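Long-range contact in particle-associated lyase (Acinetobacter bacteriophage AP22, PDB 4Y9V), which probably cleaves the capsular polysaccharide of Acinetobacter baumannii as a trimeric tailspike lyase, and binds a capsular saccharide: residues N454-G459 with Y488-D493. Numbering follows the deposited sequence.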
loop_
_atom_site.group_PDB
_atom_site.type_symbol
_atom_site.label_atom_id
_atom_site.label_comp_id
_atom_site.label_asym_id
_atom_site.label_seq_id
_atom_site.Cartn_x
_atom_site.Cartn_y
_atom_site.Cartn_z
ATOM N N ASN A 454 -1.208 14.842 20.046
ATOM C CA ASN A 454 -1.126 13.441 20.376
ATOM C C ASN A 454 0.038 12.820 19.585
ATOM O O ASN A 454 0.329 13.248 18.474
ATOM C CB ASN A 454 -2.398 12.678 20.007
ATOM C CG ASN A 454 -3.639 13.375 20.503
ATOM O OD1 ASN A 454 -3.834 13.555 21.716
ATOM N ND2 ASN A 454 -4.482 13.762 19.582
ATOM N N VAL A 455 0.660 11.773 20.160
ATOM C CA VAL A 455 1.712 11.043 19.459
ATOM C C VAL A 455 1.472 9.567 19.676
ATOM O O VAL A 455 1.174 9.139 20.794
ATOM C CB VAL A 455 3.132 11.447 19.975
ATOM C CG1 VAL A 455 4.205 10.602 19.312
ATOM C CG2 VAL A 455 3.385 12.933 19.749
ATOM N N HIS A 456 1.570 8.781 18.598
ATOM C CA HIS A 456 1.271 7.341 18.623
ATOM C C HIS A 456 2.371 6.653 17.862
ATOM O O HIS A 456 2.456 6.798 16.632
ATOM C CB HIS A 456 -0.122 7.131 18.019
ATOM C CG HIS A 456 -0.695 5.749 18.158
ATOM N ND1 HIS A 456 -2.015 5.543 17.853
ATOM C CD2 HIS A 456 -0.183 4.598 18.619
ATOM C CE1 HIS A 456 -2.266 4.268 18.095
ATOM N NE2 HIS A 456 -1.181 3.643 18.557
ATOM N N ILE A 457 3.251 5.938 18.562
ATOM C CA ILE A 457 4.393 5.241 17.994
ATOM C C ILE A 457 4.228 3.750 18.320
ATOM O O ILE A 457 4.108 3.375 19.471
ATOM C CB ILE A 457 5.741 5.763 18.530
ATOM C CG1 ILE A 457 5.883 7.258 18.379
ATOM C CG2 ILE A 457 6.863 5.015 17.858
ATOM C CD1 ILE A 457 7.163 7.849 18.940
ATOM N N THR A 458 4.144 2.938 17.262
ATOM C CA THR A 458 3.682 1.574 17.417
ATOM C C THR A 458 4.161 0.726 16.240
ATOM O O THR A 458 4.959 1.176 15.409
ATOM C CB THR A 458 2.137 1.600 17.569
ATOM O OG1 THR A 458 1.692 0.326 18.032
ATOM C CG2 THR A 458 1.411 1.989 16.301
ATOM N N GLY A 459 3.645 -0.502 16.149
ATOM C CA GLY A 459 3.854 -1.284 14.950
ATOM C C GLY A 459 5.182 -1.954 14.816
ATOM O O GLY A 459 5.558 -2.382 13.727
ATOM N N TYR A 488 -3.203 12.198 24.196
ATOM C CA TYR A 488 -2.545 10.954 24.532
ATOM C C TYR A 488 -1.208 10.850 23.826
ATOM O O TYR A 488 -0.982 11.383 22.742
ATOM C CB TYR A 488 -3.420 9.720 24.174
ATOM C CG TYR A 488 -3.785 9.602 22.722
ATOM C CD1 TYR A 488 -4.893 10.264 22.191
ATOM C CD2 TYR A 488 -3.028 8.846 21.856
ATOM C CE1 TYR A 488 -5.231 10.190 20.877
ATOM C CE2 TYR A 488 -3.371 8.727 20.507
ATOM C CZ TYR A 488 -4.469 9.396 20.033
ATOM O OH TYR A 488 -4.842 9.311 18.711
ATOM N N ILE A 489 -0.311 10.092 24.489
ATOM C CA ILE A 489 0.923 9.629 23.868
ATOM C C ILE A 489 1.001 8.120 24.100
ATOM O O ILE A 489 0.973 7.656 25.235
ATOM C CB ILE A 489 2.186 10.338 24.357
ATOM C CG1 ILE A 489 2.113 11.849 24.077
ATOM C CG2 ILE A 489 3.421 9.693 23.729
ATOM C CD1 ILE A 489 3.229 12.658 24.689
ATOM N N ILE A 490 1.074 7.373 22.991
ATOM C CA ILE A 490 1.246 5.933 23.026
ATOM C C ILE A 490 2.600 5.606 22.410
ATOM O O ILE A 490 2.876 6.026 21.289
ATOM C CB ILE A 490 0.117 5.245 22.223
ATOM C CG1 ILE A 490 -1.229 5.482 22.901
ATOM C CG2 ILE A 490 0.412 3.778 21.996
ATOM C CD1 ILE A 490 -2.419 5.053 22.037
ATOM N N VAL A 491 3.444 4.898 23.159
ATOM C CA VAL A 491 4.719 4.359 22.657
ATOM C C VAL A 491 4.745 2.930 23.168
ATOM O O VAL A 491 5.289 2.655 24.240
ATOM C CB VAL A 491 5.931 5.170 23.084
ATOM C CG1 VAL A 491 7.194 4.592 22.448
ATOM C CG2 VAL A 491 5.786 6.657 22.738
ATOM N N ASP A 492 4.090 2.016 22.419
ATOM C CA ASP A 492 3.731 0.707 22.974
ATOM C C ASP A 492 4.442 -0.487 22.317
ATOM O O ASP A 492 4.356 -1.579 22.892
ATOM C CB ASP A 492 2.236 0.491 22.968
ATOM C CG ASP A 492 1.630 0.423 21.586
ATOM O OD1 ASP A 492 2.308 0.716 20.616
ATOM O OD2 ASP A 492 0.409 0.067 21.510
ATOM N N ASP A 493 5.103 -0.303 21.198
ATOM C CA ASP A 493 5.665 -1.426 20.443
ATOM C C ASP A 493 6.775 -0.872 19.540
ATOM O O ASP A 493 6.558 -0.571 18.380
ATOM C CB ASP A 493 4.614 -2.149 19.642
ATOM C CG ASP A 493 5.115 -3.379 18.914
ATOM O OD1 ASP A 493 6.309 -3.783 19.093
ATOM O OD2 ASP A 493 4.282 -3.950 18.138
HETATM O O HOH W 1 -1.355 1.061 19.652
HETATM O O HOH W 2 -3.728 7.616 17.054
HETATM O O HOH W 3 2.063 -2.706 17.393
#
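N454 and Y488 meet across a pair of parallel strands that illustrates how successive coils of a beta-helix are joined: backbone bonds fix the register, and like-placed side chains stack from coil to coil. N454 can be followed atom by atom. N454 CB rides over the middle of the Y488 ring, a CH-pi contact 3.9 Å from the centroid. N454 CG lies over the same face, 3.6 Å from Y488 CE1, and the amide is nearly parallel to the ring, 12° between planes. With N454 CG anti to the carbonyl carbon (chi1 -49°) and the amide turned about the CB-CG bond, N454 OD1 accepts a hydrogen bond from Y488 N at 2.9 Å, the donor tilted 21° from the carbonyl plane. ND2 bonds instead to T418 OG1 on strand 417-422, in the preceding coil. Further along, V455 N to Y488 O, I490 N to V455 O, I457 N to I490 O and D492 N to I457 O complete the parallel pairing.

H456 and I490 run side by side; I490 CD1 sits 4.0 Å from the imidazole centroid of H456, over its face. Waters in the ring plane bridge H456 ND1 to Y488 OH and H456 NE2 to D492 OD2. Where the pairing ends, T458 OG1 donates to the syn lone pair of D492 OD1 at 2.7 Å.

V455, I457, I489 and V491 point to the inside of the pectin lyase-like coil, against V437 of strand 435-441 and V474, W471 and A472 of strand 470-476. H456 and I490 face outward, toward G460 and V495 of a second subunit, while strand 417-422 continues the stack beyond N454-T458.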